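Local coordinates for macrophage migration inhibitory factor-like protein (Leishmania major, PDB 3FWT) that is a macrophage migration inhibitory factor homologue, a small alpha/beta protein that assembles as a trimer with sheets continued between subunits, at residues 26-32 / 63-69; 71-76 / 114-118. All coordinates share one frame; numbering follows the deposited sequence.

Contact 1: residues 26-32 / 63-69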
ATOM      1  N   THR A  26      -1.662   8.712   1.760  1.00 10.93           N
ATOM      2  CA  THR A  26      -2.077   9.606   0.725  1.00 11.06           C
ATOM      3  C   THR A  26      -0.924   9.564  -0.272  1.00 11.35           C
ATOM      4  O   THR A  26       0.168   9.948   0.077  1.00 13.02           O
ATOM      5  CB  THR A  26      -2.221  11.057   1.257  1.00 10.30           C
ATOM      6  OG1 THR A  26      -3.335  11.139   2.169  1.00 10.68           O
ATOM      7  CG2 THR A  26      -2.476  12.043   0.112  1.00  9.92           C
ATOM      8  N   ILE A  27      -1.233   9.188  -1.500  1.00 10.50           N
ATOM      9  CA  ILE A  27      -0.309   9.154  -2.661  1.00 10.45           C
ATOM     10  C   ILE A  27      -0.808  10.225  -3.659  1.00  9.27           C
ATOM     11  O   ILE A  27      -1.936  10.122  -4.180  1.00 10.18           O
ATOM     12  CB  ILE A  27      -0.247   7.777  -3.291  1.00  8.76           C
ATOM     13  CG1 ILE A  27      -0.047   6.702  -2.217  1.00 10.74           C
ATOM     14  CG2 ILE A  27       0.793   7.722  -4.496  1.00 13.59           C
ATOM     15  CD1 ILE A  27       0.141   5.253  -2.828  1.00  8.93           C
ATOM     16  N   VAL A  28       0.056  11.212  -3.903  1.00  7.99           N
ATOM     17  CA  VAL A  28      -0.252  12.336  -4.786  1.00  9.04           C
ATOM     18  C   VAL A  28       0.867  12.596  -5.782  1.00 11.34           C
ATOM     19  O   VAL A  28       2.037  12.377  -5.482  1.00  7.90           O
ATOM     20  CB  VAL A  28      -0.660  13.598  -4.021  1.00  9.13           C
ATOM     21  CG1 VAL A  28      -1.821  13.244  -3.107  1.00 10.57           C
ATOM     22  CG2 VAL A  28       0.442  14.232  -3.113  1.00  4.10           C
ATOM     23  N   SER A  29       0.479  12.995  -7.005  1.00 11.16           N
ATOM     24  CA  SER A  29       1.484  13.320  -8.031  1.00 11.13           C
ATOM     25  C   SER A  29       2.056  14.732  -7.915  1.00 11.03           C
ATOM     26  O   SER A  29       3.118  15.001  -8.468  1.00 12.03           O
ATOM     27  CB  SER A  29       0.923  13.119  -9.412  1.00 11.88           C
ATOM     28  OG  SER A  29      -0.325  13.794  -9.502  1.00 12.67           O
ATOM     29  N   VAL A  30       1.404  15.603  -7.147  1.00  9.53           N
ATOM     30  CA  VAL A  30       1.933  16.929  -6.819  1.00 10.74           C
ATOM     31  C   VAL A  30       2.944  16.920  -5.652  1.00 12.35           C
ATOM     32  O   VAL A  30       3.076  15.949  -4.932  1.00 13.41           O
ATOM     33  CB  VAL A  30       0.798  17.884  -6.384  1.00 11.27           C
ATOM     34  CG1 VAL A  30      -0.361  17.835  -7.327  1.00 13.25           C
ATOM     35  CG2 VAL A  30       0.259  17.503  -4.965  1.00  7.93           C
ATOM     36  N   SER A  31       3.644  18.033  -5.463  1.00 12.02           N
ATOM     37  CA  SER A  31       4.574  18.158  -4.376  1.00 14.54           C
ATOM     38  C   SER A  31       3.823  18.723  -3.178  1.00 13.92           C
ATOM     39  O   SER A  31       2.945  19.561  -3.356  1.00 15.76           O
ATOM     40  CB  SER A  31       5.706  19.094  -4.827  1.00 16.16           C
ATOM     41  OG  SER A  31       6.564  19.432  -3.772  1.00 20.37           O
ATOM     42  N   LEU A  32       4.100  18.263  -1.970  1.00 12.60           N
ATOM     43  CA  LEU A  32       3.367  18.783  -0.815  1.00 15.87           C
ATOM     44  C   LEU A  32       4.440  19.460   0.008  1.00 16.47           C
ATOM     45  O   LEU A  32       5.614  19.094  -0.098  1.00 18.27           O
ATOM     46  CB  LEU A  32       2.765  17.638   0.006  1.00 14.41           C
ATOM     47  CG  LEU A  32       1.683  16.856  -0.661  1.00 19.24           C
ATOM     48  CD1 LEU A  32       1.343  15.621   0.278  1.00 18.27           C
ATOM     49  CD2 LEU A  32       0.542  17.749  -0.862  1.00 17.73           C
ATOM     50  N   PHE A  63       2.378  10.479   3.883  1.00  9.10           N
ATOM     51  CA  PHE A  63       2.244  11.274   2.646  1.00 11.11           C
ATOM     52  C   PHE A  63       3.336  10.899   1.674  1.00 10.89           C
ATOM     53  O   PHE A  63       4.534  11.232   1.912  1.00 10.69           O
ATOM     54  CB  PHE A  63       2.254  12.787   2.919  1.00  9.49           C
ATOM     55  CG  PHE A  63       1.143  13.212   3.841  1.00 11.71           C
ATOM     56  CD1 PHE A  63       1.347  13.235   5.210  1.00 15.43           C
ATOM     57  CD2 PHE A  63      -0.118  13.454   3.320  1.00 13.87           C
ATOM     58  CE1 PHE A  63       0.312  13.546   6.068  1.00 18.52           C
ATOM     59  CE2 PHE A  63      -1.159  13.825   4.122  1.00 15.71           C
ATOM     60  CZ  PHE A  63      -0.951  13.858   5.539  1.00 10.17           C
ATOM     61  N   SER A  64       2.932  10.225   0.605  1.00  9.66           N
ATOM     62  CA  SER A  64       3.867   9.981  -0.493  1.00 11.93           C
ATOM     63  C   SER A  64       3.571  10.960  -1.618  1.00 10.52           C
ATOM     64  O   SER A  64       2.765  10.652  -2.478  1.00 12.18           O
ATOM     65  CB  SER A  64       3.672   8.557  -0.979  1.00 11.96           C
ATOM     66  OG  SER A  64       3.788   7.660   0.149  1.00 14.28           O
ATOM     67  N   ASP A  65       4.312  12.065  -1.681  1.00 10.85           N
ATOM     68  CA  ASP A  65       4.070  13.091  -2.730  1.00 11.66           C
ATOM     69  C   ASP A  65       4.962  12.862  -3.951  1.00 11.52           C
ATOM     70  O   ASP A  65       5.721  11.871  -3.971  1.00 10.99           O
ATOM     71  CB  ASP A  65       4.214  14.531  -2.156  1.00 11.59           C
ATOM     72  CG  ASP A  65       5.664  14.957  -1.903  1.00 16.10           C
ATOM     73  OD1 ASP A  65       6.532  14.063  -1.859  1.00 16.89           O
ATOM     74  OD2 ASP A  65       5.896  16.187  -1.757  1.00 18.54           O
ATOM     75  N   LYS A  66       4.809  13.682  -4.987  1.00 11.58           N
ATOM     76  CA  LYS A  66       5.621  13.530  -6.175  1.00 11.75           C
ATOM     77  C   LYS A  66       5.570  12.120  -6.761  1.00 12.23           C
ATOM     78  O   LYS A  66       6.554  11.654  -7.338  1.00 12.45           O
ATOM     79  CB  LYS A  66       7.081  13.918  -5.849  1.00 13.95           C
ATOM     80  CG  LYS A  66       7.202  15.370  -5.440  1.00 18.39           C
ATOM     81  CD  LYS A  66       8.673  15.707  -5.505  1.00 24.66           C
ATOM     82  CE  LYS A  66       9.311  15.442  -4.191  1.00 27.32           C
ATOM     83  NZ  LYS A  66       8.676  16.501  -3.383  1.00 37.43           N
ATOM     84  N   THR A  67       4.451  11.411  -6.614  1.00 10.11           N
ATOM     85  CA  THR A  67       4.412  10.009  -7.120  1.00  9.95           C
ATOM     86  C   THR A  67       3.601  10.099  -8.403  1.00 10.35           C
ATOM     87  O   THR A  67       2.417  10.467  -8.365  1.00 11.34           O
ATOM     88  CB  THR A  67       3.722   9.140  -6.099  1.00  8.29           C
ATOM     89  OG1 THR A  67       4.534   9.157  -4.889  1.00 11.49           O
ATOM     90  CG2 THR A  67       3.590   7.642  -6.585  1.00  6.82           C
ATOM     91  N   PRO A  68       4.225   9.840  -9.565  1.00 11.86           N
ATOM     92  CA  PRO A  68       3.383   9.970 -10.755  1.00 10.33           C
ATOM     93  C   PRO A  68       2.150   9.037 -10.756  1.00 10.96           C
ATOM     94  O   PRO A  68       2.224   7.916 -10.331  1.00  8.69           O
ATOM     95  CB  PRO A  68       4.357   9.630 -11.912  1.00  9.68           C
ATOM     96  CG  PRO A  68       5.675  10.047 -11.345  1.00 11.54           C
ATOM     97  CD  PRO A  68       5.639   9.625  -9.896  1.00  8.79           C
ATOM     98  N   ILE A  69       0.997   9.555 -11.216  1.00 10.36           N
ATOM     99  CA  ILE A  69      -0.206   8.773 -11.267  1.00 11.18           C
ATOM    100  C   ILE A  69      -0.819   8.995 -12.637  1.00 10.04           C
ATOM    101  O   ILE A  69      -1.020  10.135 -13.071  1.00 11.97           O
ATOM    102  CB  ILE A  69      -1.255   9.182 -10.197  1.00  9.56           C
ATOM    103  CG1 ILE A  69      -0.713   8.770  -8.777  1.00  9.76           C
ATOM    104  CG2 ILE A  69      -2.674   8.446 -10.480  1.00  9.05           C
ATOM    105  CD1 ILE A  69      -1.496   9.449  -7.613  1.00  6.99           C
TER
HETATM  106  O   HOH W   1      -1.261  12.428 -11.700  1.00 19.51           O

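Contact 2: residues 71-76 / 114-118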
ATOM      1  N   PHE A  71      -4.277   8.524 -15.064  1.00 15.01           N
ATOM      2  CA  PHE A  71      -5.728   8.223 -14.897  1.00 14.34           C
ATOM      3  C   PHE A  71      -6.496   8.865 -16.034  1.00 15.67           C
ATOM      4  O   PHE A  71      -6.247   9.976 -16.307  1.00 11.83           O
ATOM      5  CB  PHE A  71      -6.239   8.792 -13.570  1.00 13.61           C
ATOM      6  CG  PHE A  71      -7.648   8.476 -13.267  1.00 17.99           C
ATOM      7  CD1 PHE A  71      -8.130   7.152 -13.277  1.00 18.70           C
ATOM      8  CD2 PHE A  71      -8.522   9.523 -12.899  1.00 18.80           C
ATOM      9  CE1 PHE A  71      -9.526   6.870 -12.961  1.00 16.26           C
ATOM     10  CE2 PHE A  71      -9.852   9.249 -12.575  1.00 21.27           C
ATOM     11  CZ  PHE A  71     -10.347   7.913 -12.597  1.00 18.40           C
ATOM     12  N   GLN A  72      -7.414   8.116 -16.647  1.00 17.93           N
ATOM     13  CA  GLN A  72      -8.136   8.568 -17.844  1.00 20.79           C
ATOM     14  C   GLN A  72      -7.187   9.102 -18.923  1.00 20.79           C
ATOM     15  O   GLN A  72      -7.461  10.136 -19.506  1.00 21.67           O
ATOM     16  CB  GLN A  72      -9.120   9.636 -17.415  1.00 22.35           C
ATOM     17  CG  GLN A  72     -10.055   8.961 -16.406  1.00 23.78           C
ATOM     18  CD  GLN A  72     -11.296   9.700 -16.088  1.00 30.95           C
ATOM     19  OE1 GLN A  72     -11.285  10.902 -15.758  1.00 34.87           O
ATOM     20  NE2 GLN A  72     -12.396   8.972 -16.118  1.00 32.26           N
ATOM     21  N   GLY A  73      -6.052   8.455 -19.114  1.00 20.80           N
ATOM     22  CA  GLY A  73      -5.105   8.935 -20.158  1.00 20.28           C
ATOM     23  C   GLY A  73      -4.386  10.229 -19.874  1.00 20.21           C
ATOM     24  O   GLY A  73      -3.799  10.832 -20.772  1.00 20.72           O
ATOM     25  N   SER A  74      -4.418  10.684 -18.626  1.00 17.13           N
ATOM     26  CA  SER A  74      -3.797  11.920 -18.319  1.00 16.24           C
ATOM     27  C   SER A  74      -2.882  11.709 -17.089  1.00 15.77           C
ATOM     28  O   SER A  74      -3.264  11.003 -16.199  1.00 13.47           O
ATOM     29  CB  SER A  74      -4.898  12.898 -17.878  1.00 15.70           C
ATOM     30  OG  SER A  74      -4.288  14.094 -17.564  1.00 14.79           O
ATOM     31  N   THR A  75      -1.725  12.357 -17.065  1.00 16.18           N
ATOM     32  CA  THR A  75      -0.969  12.512 -15.831  1.00 15.11           C
ATOM     33  C   THR A  75      -1.114  13.854 -15.125  1.00 15.00           C
ATOM     34  O   THR A  75      -0.273  14.196 -14.307  1.00 14.95           O
ATOM     35  CB  THR A  75       0.487  12.054 -16.048  1.00 17.26           C
ATOM     36  OG1 THR A  75       0.980  12.684 -17.212  1.00 17.69           O
ATOM     37  CG2 THR A  75       0.473  10.547 -16.278  1.00 19.01           C
ATOM     38  N   ALA A  76      -2.209  14.614 -15.367  1.00 11.76           N
ATOM     39  CA  ALA A  76      -2.454  15.783 -14.524  1.00 12.79           C
ATOM     40  C   ALA A  76      -2.626  15.304 -13.084  1.00 11.64           C
ATOM     41  O   ALA A  76      -2.917  14.118 -12.895  1.00 12.09           O
ATOM     42  CB  ALA A  76      -3.733  16.556 -14.997  1.00 11.25           C
ATOM     43  N   GLU A 114     -12.828  14.528  -9.287  1.00 15.73           N
ATOM     44  CA  GLU A 114     -12.906  13.467 -10.298  1.00 17.06           C
ATOM     45  C   GLU A 114     -11.576  12.742 -10.551  1.00 16.01           C
ATOM     46  O   GLU A 114     -11.544  11.740 -11.297  1.00 15.46           O
ATOM     47  CB  GLU A 114     -13.523  13.919 -11.642  1.00 17.87           C
ATOM     48  CG  GLU A 114     -12.774  15.138 -12.305  1.00 25.34           C
ATOM     49  CD  GLU A 114     -13.215  16.521 -11.727  1.00 36.00           C
ATOM     50  OE1 GLU A 114     -12.955  17.567 -12.397  1.00 39.13           O
ATOM     51  OE2 GLU A 114     -13.820  16.567 -10.610  1.00 39.61           O
ATOM     52  N   ARG A 115     -10.501  13.221  -9.941  1.00 12.96           N
ATOM     53  CA  ARG A 115      -9.214  12.458 -10.050  1.00 14.32           C
ATOM     54  C   ARG A 115      -8.743  12.036  -8.672  1.00 13.62           C
ATOM     55  O   ARG A 115      -7.529  11.947  -8.420  1.00 13.37           O
ATOM     56  CB  ARG A 115      -8.163  13.388 -10.706  1.00 12.59           C
ATOM     57  CG  ARG A 115      -8.581  13.774 -12.196  1.00 16.16           C
ATOM     58  CD  ARG A 115      -7.541  14.690 -12.834  1.00 13.25           C
ATOM     59  NE  ARG A 115      -6.254  13.993 -13.023  1.00 11.38           N
ATOM     60  CZ  ARG A 115      -6.021  13.012 -13.903  1.00 12.64           C
ATOM     61  NH1 ARG A 115      -6.931  12.670 -14.762  1.00 16.26           N
ATOM     62  NH2 ARG A 115      -4.801  12.424 -14.001  1.00  9.03           N
ATOM     63  N   ILE A 116      -9.687  11.754  -7.769  1.00 13.43           N
ATOM     64  CA  ILE A 116      -9.291  11.309  -6.408  1.00 15.04           C
ATOM     65  C   ILE A 116      -9.914   9.936  -6.158  1.00 15.42           C
ATOM     66  O   ILE A 116     -11.153   9.784  -6.303  1.00 15.20           O
ATOM     67  CB  ILE A 116      -9.774  12.282  -5.289  1.00 14.43           C
ATOM     68  CG1 ILE A 116      -9.067  13.643  -5.407  1.00 13.67           C
ATOM     69  CG2 ILE A 116      -9.467  11.679  -3.899  1.00 15.46           C
ATOM     70  CD1 ILE A 116      -9.756  14.764  -4.470  1.00 11.79           C
ATOM     71  N   TYR A 117      -9.104   8.924  -5.858  1.00 15.78           N
ATOM     72  CA  TYR A 117      -9.634   7.587  -5.486  1.00 15.88           C
ATOM     73  C   TYR A 117      -9.425   7.385  -3.983  1.00 16.23           C
ATOM     74  O   TYR A 117      -8.350   7.735  -3.425  1.00 15.24           O
ATOM     75  CB  TYR A 117      -8.925   6.475  -6.259  1.00 16.19           C
ATOM     76  CG  TYR A 117      -9.579   5.998  -7.523  1.00 17.67           C
ATOM     77  CD1 TYR A 117     -10.584   6.725  -8.128  1.00 17.98           C
ATOM     78  CD2 TYR A 117      -9.127   4.840  -8.147  1.00 20.26           C
ATOM     79  CE1 TYR A 117     -11.177   6.285  -9.252  1.00 20.08           C
ATOM     80  CE2 TYR A 117      -9.710   4.362  -9.278  1.00 21.04           C
ATOM     81  CZ  TYR A 117     -10.726   5.098  -9.827  1.00 22.32           C
ATOM     82  OH  TYR A 117     -11.315   4.636 -10.929  1.00 20.93           O
ATOM     83  N   VAL A 118     -10.446   6.901  -3.277  1.00 14.46           N
ATOM     84  CA  VAL A 118     -10.264   6.534  -1.846  1.00 13.44           C
ATOM     85  C   VAL A 118     -10.702   5.069  -1.661  1.00 13.83           C
ATOM     86  O   VAL A 118     -11.812   4.706  -2.116  1.00 14.54           O
ATOM     87  CB  VAL A 118     -11.035   7.445  -0.900  1.00 13.93           C
ATOM     88  CG1 VAL A 118     -10.639   7.188   0.631  1.00 16.04           C
ATOM     89  CG2 VAL A 118     -10.752   8.912  -1.257  1.00 13.67           C
TER
HETATM   90  O   HOH W   2      -9.572  13.153 -15.602  1.00 27.25           O

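Contact 1: residues 26-32 / 63-69
Thr26 and Ile27 pair with Phe63 and Ser64 where the two parallel strands of a beta-alpha-beta unit end side by side. Strand 22-28 and strand 60-64 are joined through helix 34-52. Ser64 N donates to Thr26 O, and Val28 N donates to Ser64 O. Beyond the strands the backbones stay in touch. Thr67 N donates to Val28 O at 2.8 Å, and Lys66 N to Val30 O at 2.9 Å.

Asp65 carries the polar side-chain contact. Its CG stands between its own backbone N and carbonyl carbon (chi1 75°), which turns the carboxylate to the loop 29-32. There Asp65 OD2 accepts from Leu32 N at 2.8 Å on its anti lone pair, with an N-H...O angle of 172°. Lys66 NZ comes back to Asp65 OD2 at 3.2 Å, above the carboxylate plane, in a salt bridge. Two donors thus grip one oxygen, which probably favours the ionised carboxylate. Leu32 runs past Asp65 in the opposite direction, with Leu32 CG on Asp65 CB at 3.7 Å.

Apolar contacts lie on both faces of the strand pair. On one, Thr26 and Phe63 point the same way, and Thr26 CB meets ring atom CD2 of Phe63 at 3.8 Å. Leu32 CD1 also reaches this ring obliquely. On the other, Ile27 CG2 presses on Thr67 CG2 at 3.5 Å, a tight fit. Water 1 bridges Ser29 OG and Ile69 O; Ser29 OG also bonds Ala78 N.

Helix 34-52 covers the Phe63 face, where Tyr44 bonds Thr26 OG1. Strand 79-85 flanks strand 22-28, and Ile69 pairs with a strand of the second subunit.

Contact 2: residues 71-76 / 114-118
Arg115 reaches into the loop 71-76 and is held by three backbone carbonyls of that loop. The loop opens with a type I' beta turn from Phe71 to Ser74. Arg115 NH1 donates to Phe71 O at 3.2 Å, close to the guanidinium plane. Arg115 NH2 is shared between Ser74 O at 3.0 Å and Ala76 O at 2.8 Å, and NE adds a weak bond to Ala76 O. The bend at chi3 (66°) brings the guanidinium group to the loop. Ala76 CB and Ser74 OG lie over one of its faces, and Phe71 CD2 over the opposite one.

The turn positions two of these acceptors, Phe71 O and Ser74 O. Phe71 and Ser74 exchange two backbone bonds, and each carbonyl takes its turn donor and the arginine on opposite faces of its plane. An ST turn, Ala76 N to Ser74 OG, shapes the next residues. Pro77 O is a further acceptor for NE.

Phe71 extends the contact toward the subunit interface. With CG of Phe71 anti to the backbone N (chi1 -176°), the ring is carried to strand 116-128, and Phe71 CE1 comes to 3.5 Å from Tyr117 OH. These two rings meet obliquely, with planes 66° apart. Trp128 of the second subunit packs edge-to-face with Tyr117 and bonds Glu114 O. That same Glu114 O lies in the plane of the Phe71 ring, at its edge, 3.3 Å from Phe71 CE2.

How the contacts relate
From the N terminus, the chain runs along strand 22-28 and through helix 34-52 to strand 60-64. Contact 1 closes this first loop, with 30 residues between the segments. Segment 71-76 follows soon after, past the short strand 69-70. Contact 2 then closes a second loop through strand 79-85 and helix 92-109. The two loops run in series and neither encloses the other. Contact 1 joins neighbouring strands; contact 2 ties the turn-bearing loop to strand 116-128 of the same sheet. Their centres are about 12 Å apart, and they touch where Ile69 O packs on Thr75 CG2. Both also meet the second subunit.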